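Local coordinates for acyl-CoA dehydrogenase domain protein Tcur3483 (Thermomonospora curvata, PDB 6WY9), which binds FAD and probably acts as an acyl-CoA dehydrogenase-type oxidoreductase on CH-CH groups, at residues Gly56-Glu64 and Thr178-Tyr186; Leu75-Gly84 and Lys128-Gly138. All coordinates share one frame; numbering follows the deposited sequence.

From the N terminus the chain passes through helices 26-41 and 47-55 and reaches the turn and first helical residues of 56-64, one half of contact 1. Its partner, 178-186, comes 114 residues later, in the loop between strands 168-176 and 186-192, so contact 1 joins the helical N-terminal part to the beta-rich middle part beside the flavin. Within that span lies contact 2, where the loop after helix 62-71 (75-84) meets helix 125-136 and its end (128-138), 44 residues on, closing a smaller excursion of helices and loops without strands. The two contacts are thus nested, their centres about 19 Å apart, and they touch where Tyr186 packs against Tyr131.

Contact 1: Gly56-Glu64 and Thr178-Tyr186; sequences GVGGERFRE and TSGANTADY. With FDA (dihydroflavine-adenine dinucleotide), chain C.
Asp185 OD2 is gripped by both terminal nitrogens of Arg63, NH1 at 2.8 Å and NH2 at 2.9 Å, in an end-on salt bridge that turns one N-H from each nitrogen onto a single oxygen. NH2 reaches it on the syn lone-pair side, whereas NH1 arrives from above the carboxylate plane, the guanidinium and carboxylate planes standing 72° apart. The same OD2 also accepts a hydrogen bond from the backbone N of Val141. NH1 has a second partner, the carbonyl oxygen of Thr183 at 2.9 Å, which lies in the guanidinium plane and receives a fairly straight bond of 163°. Bends at chi2 and chi3 fold the arginine chain back so that CD also lies against Thr183 O.

Next to this salt bridge, the Thr183 hydroxyl points at Val57 O, at a modelled separation so short that the bond's exact length is doubtful, and its methyl CG2 rests against Gly59 O. The Phe62 ring stands at about a right angle to the threonine side chain and carries Val57 CA over the centre of one face. Asn182 ND2 donates to Gly58 O at 2.8 Å, with the carbonyl close to its amide plane. Val57 CG2 packs on Gly180 N at 3.4 Å, where a side chain on Gly180 would crowd Val57.

On the flavin side, Ser179 N donates to O4 of the reduced FAD at 3.2 Å, its OG adds a weak bond to the same oxygen, and OG also lies 2.9 Å from N5. The loop that meets the isoalloxazine is therefore tied by its other residues to the N-terminal helical part: the Arg63-Asp185 salt bridge is joined by side-chain donors on Gly58 O (from Asn182) and Thr183 O (from Arg63), with Val57 O a doubtful third, and the buttressing probably helps hold Ser179 in place beside the flavin.

Contact 2: Leu75-Gly84 and Lys128-Gly138; sequences LGYGWPKEYG and KKKYLPGILSG
With CG anti to the carbonyl carbon (chi1 -83°), the Trp79 indole extends toward helix 125-136, while Leu136, with CG anti to the backbone N (chi1 -174°), sends its two methyls to different parts of the loop. The six-membered ring of Trp79 leads the approach: CH2 meets Ile135 CG2 at 3.5 Å and Leu132 CD2 at 3.8 Å, so its outer end is held by residues from successive turns. The indole NE1 is hydrogen-bonded to Val112 O, which fixes the other side of the ring system.

Leu136 CD1 presses on Gly76 CA at 3.3 Å, a place where a side chain on Gly76 would clash, and CD2 lies 3.6 Å from Gly84 O. Farther along, Leu75 CD1 lies against both Ile135 O and Gly138 CA, at the Schellman motif that ends the helix with Gly138 at positive phi.

At the other end, Leu132 CD1 touches Tyr83 CD1 at 3.6 Å, and the extended Lys128 chain runs past the edge of the tyrosine ring, with CD beside CE1, near the ring plane. Lys128 NZ gives Tyr83 OH a weak bond of 3.3 Å; its stronger partner is Glu125, in a salt bridge. A serine in place of Trp79 would probably open a gap against Ile135 and Leu132 and leave Val112 O without its indole donor. Apolar contact thus joins the loop to the helix in the N-terminal domain, with polar pairing across them confined to that weak lysine-tyrosine bond.

Contact 1: Gly56-Glu64 and Thr178-Tyr186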
loop_
_atom_site.group_PDB
_atom_site.type_symbol
_atom_site.label_atom_id
_atom_site.label_comp_id
_atom_site.label_asym_id
_atom_site.label_seq_id
_atom_site.Cartn_x
_atom_site.Cartn_y
_atom_site.Cartn_z
ATOM N N GLY A 56 11.460 -28.718 -8.481
ATOM C CA GLY A 56 11.231 -28.202 -9.814
ATOM C C GLY A 56 12.155 -28.885 -10.810
ATOM O O GLY A 56 12.661 -29.983 -10.584
ATOM N N VAL A 57 12.397 -28.191 -11.923
ATOM C CA VAL A 57 13.197 -28.759 -13.007
ATOM C C VAL A 57 14.562 -29.267 -12.535
ATOM O O VAL A 57 15.197 -30.074 -13.220
ATOM C CB VAL A 57 13.346 -27.712 -14.128
ATOM C CG1 VAL A 57 12.016 -27.519 -14.830
ATOM C CG2 VAL A 57 13.832 -26.393 -13.543
ATOM N N GLY A 58 15.032 -28.830 -11.382
ATOM C CA GLY A 58 16.329 -29.304 -10.946
ATOM C C GLY A 58 16.334 -30.569 -10.123
ATOM O O GLY A 58 17.414 -30.999 -9.699
ATOM N N GLY A 59 15.140 -31.187 -9.888
ATOM C CA GLY A 59 15.013 -32.315 -8.988
ATOM C C GLY A 59 15.320 -33.653 -9.648
ATOM O O GLY A 59 15.313 -33.782 -10.874
ATOM N N GLU A 60 15.581 -34.662 -8.811
ATOM C CA GLU A 60 16.140 -35.912 -9.318
ATOM C C GLU A 60 15.122 -36.678 -10.145
ATOM O O GLU A 60 15.437 -37.183 -11.234
ATOM C CB GLU A 60 16.646 -36.769 -8.161
ATOM C CG GLU A 60 18.008 -36.357 -7.645
ATOM C CD GLU A 60 18.571 -37.352 -6.656
ATOM O OE1 GLU A 60 19.567 -38.030 -6.991
ATOM O OE2 GLU A 60 18.006 -37.467 -5.547
ATOM N N ARG A 61 13.898 -36.770 -9.640
ATOM C CA ARG A 61 12.817 -37.528 -10.261
ATOM C C ARG A 61 12.082 -36.738 -11.319
ATOM O O ARG A 61 11.073 -37.213 -11.853
ATOM C CB ARG A 61 11.832 -38.006 -9.190
ATOM C CG ARG A 61 12.435 -39.040 -8.265
ATOM C CD ARG A 61 11.850 -40.429 -8.518
ATOM N NE ARG A 61 10.662 -40.687 -7.703
ATOM C CZ ARG A 61 10.706 -41.046 -6.422
ATOM N NH1 ARG A 61 9.585 -41.264 -5.748
ATOM N NH2 ARG A 61 11.880 -41.182 -5.812
ATOM N N PHE A 62 12.571 -35.545 -11.648
ATOM C CA PHE A 62 11.884 -34.739 -12.645
ATOM C C PHE A 62 11.750 -35.495 -13.967
ATOM O O PHE A 62 10.639 -35.666 -14.483
ATOM C CB PHE A 62 12.619 -33.413 -12.808
ATOM C CG PHE A 62 12.084 -32.549 -13.905
ATOM C CD1 PHE A 62 10.760 -32.142 -13.908
ATOM C CD2 PHE A 62 12.926 -32.107 -14.923
ATOM C CE1 PHE A 62 10.278 -31.334 -14.918
ATOM C CE2 PHE A 62 12.449 -31.303 -15.942
ATOM C CZ PHE A 62 11.136 -30.914 -15.951
ATOM N N ARG A 63 12.862 -36.007 -14.505
ATOM C CA ARG A 63 12.807 -36.651 -15.818
ATOM C C ARG A 63 11.925 -37.884 -15.782
ATOM O O ARG A 63 11.269 -38.217 -16.774
ATOM C CB ARG A 63 14.213 -37.035 -16.301
ATOM C CG ARG A 63 15.181 -35.893 -16.419
ATOM C CD ARG A 63 14.654 -34.846 -17.363
ATOM N NE ARG A 63 14.272 -35.409 -18.657
ATOM C CZ ARG A 63 15.013 -35.297 -19.759
ATOM N NH1 ARG A 63 16.168 -34.642 -19.723
ATOM N NH2 ARG A 63 14.584 -35.840 -20.894
ATOM N N GLU A 64 11.940 -38.598 -14.658
ATOM C CA GLU A 64 11.065 -39.750 -14.460
ATOM C C GLU A 64 9.599 -39.379 -14.652
ATOM O O GLU A 64 8.844 -40.090 -15.331
ATOM C CB GLU A 64 11.296 -40.299 -13.058
ATOM C CG GLU A 64 10.993 -41.751 -12.887
ATOM C CD GLU A 64 11.213 -42.191 -11.458
ATOM O OE1 GLU A 64 10.220 -42.556 -10.784
ATOM O OE2 GLU A 64 12.382 -42.141 -11.010
ATOM N N THR A 178 20.594 -20.977 -14.313
ATOM C CA THR A 178 20.083 -21.817 -15.398
ATOM C C THR A 178 19.277 -22.952 -14.788
ATOM O O THR A 178 19.792 -24.055 -14.608
ATOM C CB THR A 178 21.233 -22.386 -16.229
ATOM O OG1 THR A 178 22.208 -21.364 -16.511
ATOM C CG2 THR A 178 20.704 -22.954 -17.530
ATOM N N SER A 179 17.983 -22.713 -14.531
ATOM C CA SER A 179 17.149 -23.739 -13.906
ATOM C C SER A 179 17.055 -24.964 -14.788
ATOM O O SER A 179 16.787 -24.857 -15.991
ATOM C CB SER A 179 15.715 -23.259 -13.636
ATOM O OG SER A 179 15.712 -21.989 -13.064
ATOM N N GLY A 180 17.171 -26.125 -14.148
ATOM C CA GLY A 180 17.094 -27.412 -14.794
ATOM C C GLY A 180 18.333 -27.810 -15.585
ATOM O O GLY A 180 18.320 -28.874 -16.211
ATOM N N ALA A 181 19.394 -27.001 -15.607
ATOM C CA ALA A 181 20.514 -27.371 -16.469
ATOM C C ALA A 181 21.094 -28.724 -16.072
ATOM O O ALA A 181 21.639 -29.428 -16.922
ATOM C CB ALA A 181 21.612 -26.303 -16.461
ATOM N N ASN A 182 20.990 -29.096 -14.790
ATOM C CA ASN A 182 21.497 -30.380 -14.300
ATOM C C ASN A 182 20.661 -31.567 -14.770
ATOM O O ASN A 182 21.148 -32.706 -14.731
ATOM C CB ASN A 182 21.554 -30.373 -12.764
ATOM C CG ASN A 182 20.199 -29.996 -12.111
ATOM O OD1 ASN A 182 19.505 -29.086 -12.558
ATOM N ND2 ASN A 182 19.835 -30.706 -11.051
ATOM N N THR A 183 19.414 -31.336 -15.202
ATOM C CA THR A 183 18.527 -32.414 -15.638
ATOM C C THR A 183 18.117 -32.303 -17.092
ATOM O O THR A 183 17.444 -33.203 -17.588
ATOM C CB THR A 183 17.239 -32.467 -14.776
ATOM O OG1 THR A 183 16.472 -31.264 -14.937
ATOM C CG2 THR A 183 17.578 -32.633 -13.309
ATOM N N ALA A 184 18.485 -31.229 -17.779
ATOM C CA ALA A 184 18.115 -31.007 -19.168
ATOM C C ALA A 184 19.069 -31.737 -20.120
ATOM O O ALA A 184 20.200 -32.086 -19.767
ATOM C CB ALA A 184 18.110 -29.510 -19.493
ATOM N N ASP A 185 18.584 -31.958 -21.346
ATOM C CA ASP A 185 19.389 -32.474 -22.444
ATOM C C ASP A 185 19.958 -31.383 -23.338
ATOM O O ASP A 185 20.934 -31.644 -24.055
ATOM C CB ASP A 185 18.558 -33.410 -23.323
ATOM C CG ASP A 185 17.854 -34.473 -22.528
ATOM O OD1 ASP A 185 18.536 -35.315 -21.910
ATOM O OD2 ASP A 185 16.613 -34.451 -22.505
ATOM N N TYR A 186 19.351 -30.191 -23.347
ATOM C CA TYR A 186 19.803 -29.095 -24.199
ATOM C C TYR A 186 19.591 -27.758 -23.505
ATOM O O TYR A 186 18.618 -27.575 -22.766
ATOM C CB TYR A 186 19.060 -29.057 -25.526
ATOM C CG TYR A 186 19.241 -30.299 -26.361
ATOM C CD1 TYR A 186 20.401 -30.493 -27.114
ATOM C CD2 TYR A 186 18.251 -31.263 -26.408
ATOM C CE1 TYR A 186 20.559 -31.628 -27.881
ATOM C CE2 TYR A 186 18.396 -32.395 -27.172
ATOM C CZ TYR A 186 19.548 -32.570 -27.907
ATOM O OH TYR A 186 19.677 -33.703 -28.663
HETATM P PA FDA C . 19.604 -7.358 -11.559
HETATM O O1A FDA C . 20.843 -7.108 -10.759
HETATM O O2A FDA C . 19.603 -7.066 -13.069
HETATM O O5B FDA C . 18.400 -6.318 -10.980
HETATM C C5B FDA C . 18.253 -6.561 -9.607
HETATM C C4B FDA C . 17.089 -5.675 -9.125
HETATM O O4B FDA C . 17.423 -4.281 -9.591
HETATM C C3B FDA C . 15.777 -5.949 -9.862
HETATM O O3B FDA C . 15.012 -6.911 -9.235
HETATM C C2B FDA C . 15.068 -4.614 -9.718
HETATM O O2B FDA C . 14.598 -4.331 -8.345
HETATM C C1B FDA C . 16.201 -3.571 -9.970
HETATM N N9A FDA C . 16.278 -3.072 -11.341
HETATM C C8A FDA C . 16.964 -3.621 -12.443
HETATM N N7A FDA C . 16.870 -2.860 -13.527
HETATM C C5A FDA C . 16.100 -1.784 -13.141
HETATM C C6A FDA C . 15.641 -0.671 -13.864
HETATM N N6A FDA C . 15.948 -0.496 -15.163
HETATM N N1A FDA C . 14.877 0.266 -13.261
HETATM C C2A FDA C . 14.603 0.018 -11.947
HETATM N N3A FDA C . 14.960 -1.000 -11.126
HETATM C C4A FDA C . 15.731 -1.888 -11.772
HETATM N N1 FDA C . 17.588 -16.957 -15.929
HETATM C C2 FDA C . 17.876 -17.743 -17.064
HETATM O O2 FDA C . 18.585 -17.281 -17.986
HETATM N N3 FDA C . 17.328 -19.021 -17.081
HETATM C C4 FDA C . 16.531 -19.568 -16.049
HETATM O O4 FDA C . 16.114 -20.715 -16.148
HETATM C C4X FDA C . 16.291 -18.698 -14.928
HETATM N N5 FDA C . 15.516 -19.163 -13.865
HETATM C C5X FDA C . 15.685 -18.577 -12.639
HETATM C C6 FDA C . 15.306 -19.202 -11.509
HETATM C C7 FDA C . 15.524 -18.569 -10.260
HETATM C C7M FDA C . 15.117 -19.264 -9.093
HETATM C C8 FDA C . 16.074 -17.345 -10.163
HETATM C C8M FDA C . 16.291 -16.678 -8.863
HETATM C C9 FDA C . 16.434 -16.683 -11.325
HETATM C C9A FDA C . 16.251 -17.309 -12.553
HETATM N N10 FDA C . 16.607 -16.654 -13.745
HETATM C C10 FDA C . 16.816 -17.457 -14.871
HETATM C "C1'" FDA C . 17.320 -15.348 -13.658
HETATM C "C2'" FDA C . 16.345 -14.144 -13.785
HETATM O "O2'" FDA C . 15.907 -14.017 -15.052
HETATM C "C3'" FDA C . 17.219 -12.900 -13.298
HETATM O "O3'" FDA C . 17.463 -12.970 -11.908
HETATM C "C4'" FDA C . 16.551 -11.590 -13.686
HETATM O "O4'" FDA C . 16.633 -11.478 -15.065
HETATM C "C5'" FDA C . 17.235 -10.440 -12.899
HETATM O "O5'" FDA C . 18.572 -10.388 -13.301
HETATM P P FDA C . 19.521 -10.159 -11.985
HETATM O O1P FDA C . 19.208 -11.265 -11.100
HETATM O O2P FDA C . 20.939 -9.963 -12.499
HETATM O O3P FDA C . 19.023 -8.788 -11.193
#

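Contact 2: Leu75-Gly84 and Lys128-Gly138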
loop_
_atom_site.group_PDB
_atom_site.type_symbol
_atom_site.label_atom_id
_atom_site.label_comp_id
_atom_site.label_asym_id
_atom_site.label_seq_id
_atom_site.Cartn_x
_atom_site.Cartn_y
_atom_site.Cartn_z
ATOM N N LEU A 75 1.728 -34.243 -22.514
ATOM C CA LEU A 75 2.586 -33.111 -22.861
ATOM C C LEU A 75 2.081 -32.361 -24.095
ATOM O O LEU A 75 2.117 -31.125 -24.137
ATOM C CB LEU A 75 4.023 -33.601 -23.053
ATOM C CG LEU A 75 4.629 -34.171 -21.765
ATOM C CD1 LEU A 75 6.153 -34.369 -21.896
ATOM C CD2 LEU A 75 4.272 -33.281 -20.548
ATOM N N GLY A 76 1.598 -33.072 -25.109
ATOM C CA GLY A 76 1.132 -32.345 -26.275
ATOM C C GLY A 76 -0.322 -31.941 -26.213
ATOM O O GLY A 76 -0.915 -31.590 -27.238
ATOM N N TYR A 77 -0.921 -31.995 -25.025
ATOM C CA TYR A 77 -2.353 -31.766 -24.887
ATOM C C TYR A 77 -2.789 -30.475 -25.564
ATOM O O TYR A 77 -3.823 -30.438 -26.239
ATOM C CB TYR A 77 -2.707 -31.728 -23.403
ATOM C CG TYR A 77 -4.174 -31.956 -23.106
ATOM C CD1 TYR A 77 -4.785 -33.178 -23.380
ATOM C CD2 TYR A 77 -4.936 -30.963 -22.501
ATOM C CE1 TYR A 77 -6.140 -33.396 -23.065
ATOM C CE2 TYR A 77 -6.271 -31.166 -22.187
ATOM C CZ TYR A 77 -6.865 -32.376 -22.466
ATOM O OH TYR A 77 -8.193 -32.534 -22.154
ATOM N N GLY A 78 -2.024 -29.405 -25.379
ATOM C CA GLY A 78 -2.352 -28.121 -25.968
ATOM C C GLY A 78 -1.621 -27.803 -27.260
ATOM O O GLY A 78 -1.859 -26.754 -27.866
ATOM N N TRP A 79 -0.723 -28.675 -27.705
ATOM C CA TRP A 79 -0.017 -28.396 -28.946
ATOM C C TRP A 79 -0.954 -28.541 -30.147
ATOM O O TRP A 79 -1.901 -29.331 -30.119
ATOM C CB TRP A 79 1.155 -29.350 -29.115
ATOM C CG TRP A 79 2.409 -28.953 -28.405
ATOM C CD1 TRP A 79 2.535 -28.061 -27.380
ATOM C CD2 TRP A 79 3.729 -29.434 -28.689
ATOM N NE1 TRP A 79 3.858 -27.958 -27.004
ATOM C CE2 TRP A 79 4.610 -28.792 -27.790
ATOM C CE3 TRP A 79 4.253 -30.346 -29.617
ATOM C CZ2 TRP A 79 5.984 -29.039 -27.785
ATOM C CZ3 TRP A 79 5.618 -30.585 -29.614
ATOM C CH2 TRP A 79 6.466 -29.937 -28.698
ATOM N N PRO A 80 -0.692 -27.817 -31.229
ATOM C CA PRO A 80 -1.470 -28.041 -32.455
ATOM C C PRO A 80 -1.318 -29.479 -32.924
ATOM O O PRO A 80 -0.242 -30.071 -32.818
ATOM C CB PRO A 80 -0.854 -27.052 -33.453
ATOM C CG PRO A 80 0.534 -26.787 -32.929
ATOM C CD PRO A 80 0.423 -26.873 -31.430
ATOM N N LYS A 81 -2.399 -30.051 -33.461
ATOM C CA LYS A 81 -2.267 -31.415 -33.968
ATOM C C LYS A 81 -1.346 -31.492 -35.185
ATOM O O LYS A 81 -0.841 -32.573 -35.499
ATOM C CB LYS A 81 -3.637 -32.005 -34.284
ATOM C CG LYS A 81 -3.598 -33.513 -34.460
ATOM C CD LYS A 81 -4.833 -34.182 -33.890
ATOM C CE LYS A 81 -5.074 -35.510 -34.590
ATOM N NZ LYS A 81 -6.404 -36.078 -34.256
ATOM N N GLU A 82 -1.105 -30.370 -35.865
ATOM C CA GLU A 82 -0.099 -30.337 -36.927
ATOM C C GLU A 82 1.254 -30.814 -36.420
ATOM O O GLU A 82 2.013 -31.457 -37.153
ATOM C CB GLU A 82 0.024 -28.917 -37.495
ATOM C CG GLU A 82 -1.305 -28.255 -37.900
ATOM C CD GLU A 82 -2.238 -27.962 -36.710
ATOM O OE1 GLU A 82 -2.612 -28.906 -35.977
ATOM O OE2 GLU A 82 -2.592 -26.781 -36.499
ATOM N N TYR A 83 1.573 -30.518 -35.164
ATOM C CA TYR A 83 2.852 -30.907 -34.601
ATOM C C TYR A 83 2.712 -32.069 -33.633
ATOM O O TYR A 83 3.572 -32.264 -32.770
ATOM C CB TYR A 83 3.512 -29.708 -33.930
ATOM C CG TYR A 83 3.883 -28.587 -34.877
ATOM C CD1 TYR A 83 5.040 -28.640 -35.629
ATOM C CD2 TYR A 83 3.094 -27.453 -34.976
ATOM C CE1 TYR A 83 5.395 -27.590 -36.467
ATOM C CE2 TYR A 83 3.431 -26.419 -35.798
ATOM C CZ TYR A 83 4.577 -26.484 -36.539
ATOM O OH TYR A 83 4.885 -25.428 -37.352
ATOM N N GLY A 84 1.634 -32.838 -33.761
ATOM C CA GLY A 84 1.426 -34.039 -32.982
ATOM C C GLY A 84 0.668 -33.856 -31.696
ATOM O O GLY A 84 0.572 -34.811 -30.918
ATOM N N LYS A 128 12.642 -28.742 -36.277
ATOM C CA LYS A 128 11.410 -29.251 -35.693
ATOM C C LYS A 128 11.448 -30.764 -35.609
ATOM O O LYS A 128 11.027 -31.354 -34.606
ATOM C CB LYS A 128 10.210 -28.785 -36.519
ATOM C CG LYS A 128 9.989 -27.278 -36.502
ATOM C CD LYS A 128 9.003 -26.868 -37.596
ATOM C CE LYS A 128 8.767 -25.362 -37.542
ATOM N NZ LYS A 128 7.900 -24.888 -38.648
ATOM N N LYS A 129 11.988 -31.409 -36.642
ATOM C CA LYS A 129 11.986 -32.864 -36.670
ATOM C C LYS A 129 12.914 -33.448 -35.608
ATOM O O LYS A 129 12.603 -34.490 -35.017
ATOM C CB LYS A 129 12.368 -33.359 -38.070
ATOM C CG LYS A 129 11.481 -32.824 -39.208
ATOM C CD LYS A 129 10.007 -33.238 -39.097
ATOM C CE LYS A 129 9.161 -32.138 -38.426
ATOM N NZ LYS A 129 7.770 -32.561 -38.057
ATOM N N LYS A 130 14.035 -32.784 -35.334
ATOM C CA LYS A 130 14.979 -33.306 -34.351
ATOM C C LYS A 130 14.465 -33.174 -32.919
ATOM O O LYS A 130 14.756 -34.039 -32.084
ATOM C CB LYS A 130 16.321 -32.580 -34.508
ATOM C CG LYS A 130 17.378 -32.828 -33.431
ATOM C CD LYS A 130 18.779 -32.438 -33.978
ATOM C CE LYS A 130 19.834 -32.156 -32.890
ATOM N NZ LYS A 130 20.248 -33.343 -32.076
ATOM N N TYR A 131 13.721 -32.105 -32.610
ATOM C CA TYR A 131 13.417 -31.730 -31.230
ATOM C C TYR A 131 11.963 -31.951 -30.845
ATOM O O TYR A 131 11.695 -32.477 -29.763
ATOM C CB TYR A 131 13.801 -30.256 -30.958
ATOM C CG TYR A 131 15.296 -30.024 -31.046
ATOM C CD1 TYR A 131 16.153 -30.473 -30.047
ATOM C CD2 TYR A 131 15.855 -29.411 -32.163
ATOM C CE1 TYR A 131 17.522 -30.301 -30.151
ATOM C CE2 TYR A 131 17.228 -29.232 -32.278
ATOM C CZ TYR A 131 18.052 -29.677 -31.270
ATOM O OH TYR A 131 19.402 -29.501 -31.401
ATOM N N LEU A 132 11.010 -31.544 -31.681
ATOM C CA LEU A 132 9.624 -31.542 -31.223
ATOM C C LEU A 132 9.127 -32.931 -30.854
ATOM O O LEU A 132 8.465 -33.058 -29.809
ATOM C CB LEU A 132 8.712 -30.899 -32.272
ATOM C CG LEU A 132 8.943 -29.401 -32.462
ATOM C CD1 LEU A 132 7.801 -28.828 -33.280
ATOM C CD2 LEU A 132 9.046 -28.702 -31.125
ATOM N N PRO A 133 9.430 -33.996 -31.602
ATOM C CA PRO A 133 8.888 -35.310 -31.209
ATOM C C PRO A 133 9.379 -35.756 -29.840
ATOM O O PRO A 133 8.593 -36.286 -29.040
ATOM C CB PRO A 133 9.364 -36.244 -32.339
ATOM C CG PRO A 133 9.740 -35.325 -33.480
ATOM C CD PRO A 133 10.283 -34.091 -32.807
ATOM N N GLY A 134 10.661 -35.536 -29.541
ATOM C CA GLY A 134 11.200 -35.934 -28.256
ATOM C C GLY A 134 10.695 -35.062 -27.135
ATOM O O GLY A 134 10.538 -35.526 -26.001
ATOM N N ILE A 135 10.416 -33.794 -27.428
ATOM C CA ILE A 135 9.718 -32.976 -26.442
ATOM C C ILE A 135 8.347 -33.578 -26.159
ATOM O O ILE A 135 7.980 -33.840 -25.007
ATOM C CB ILE A 135 9.601 -31.521 -26.928
ATOM C CG1 ILE A 135 10.982 -30.855 -26.952
ATOM C CG2 ILE A 135 8.573 -30.778 -26.059
ATOM C CD1 ILE A 135 10.957 -29.357 -27.223
ATOM N N LEU A 136 7.584 -33.822 -27.224
ATOM C CA LEU A 136 6.267 -34.430 -27.114
ATOM C C LEU A 136 6.309 -35.716 -26.299
ATOM O O LEU A 136 5.487 -35.919 -25.399
ATOM C CB LEU A 136 5.717 -34.689 -28.516
ATOM C CG LEU A 136 4.283 -35.187 -28.655
ATOM C CD1 LEU A 136 3.261 -34.180 -28.088
ATOM C CD2 LEU A 136 4.000 -35.522 -30.127
ATOM N N SER A 137 7.242 -36.610 -26.616
ATOM C CA SER A 137 7.292 -37.919 -25.967
ATOM C C SER A 137 7.860 -37.854 -24.559
ATOM O O SER A 137 8.004 -38.897 -23.911
ATOM C CB SER A 137 8.135 -38.871 -26.804
ATOM O OG SER A 137 9.423 -38.302 -26.984
ATOM N N GLY A 138 8.195 -36.664 -24.079
ATOM C CA GLY A 138 8.837 -36.545 -22.792
ATOM C C GLY A 138 10.255 -37.053 -22.751
ATOM O O GLY A 138 10.731 -37.419 -21.678
#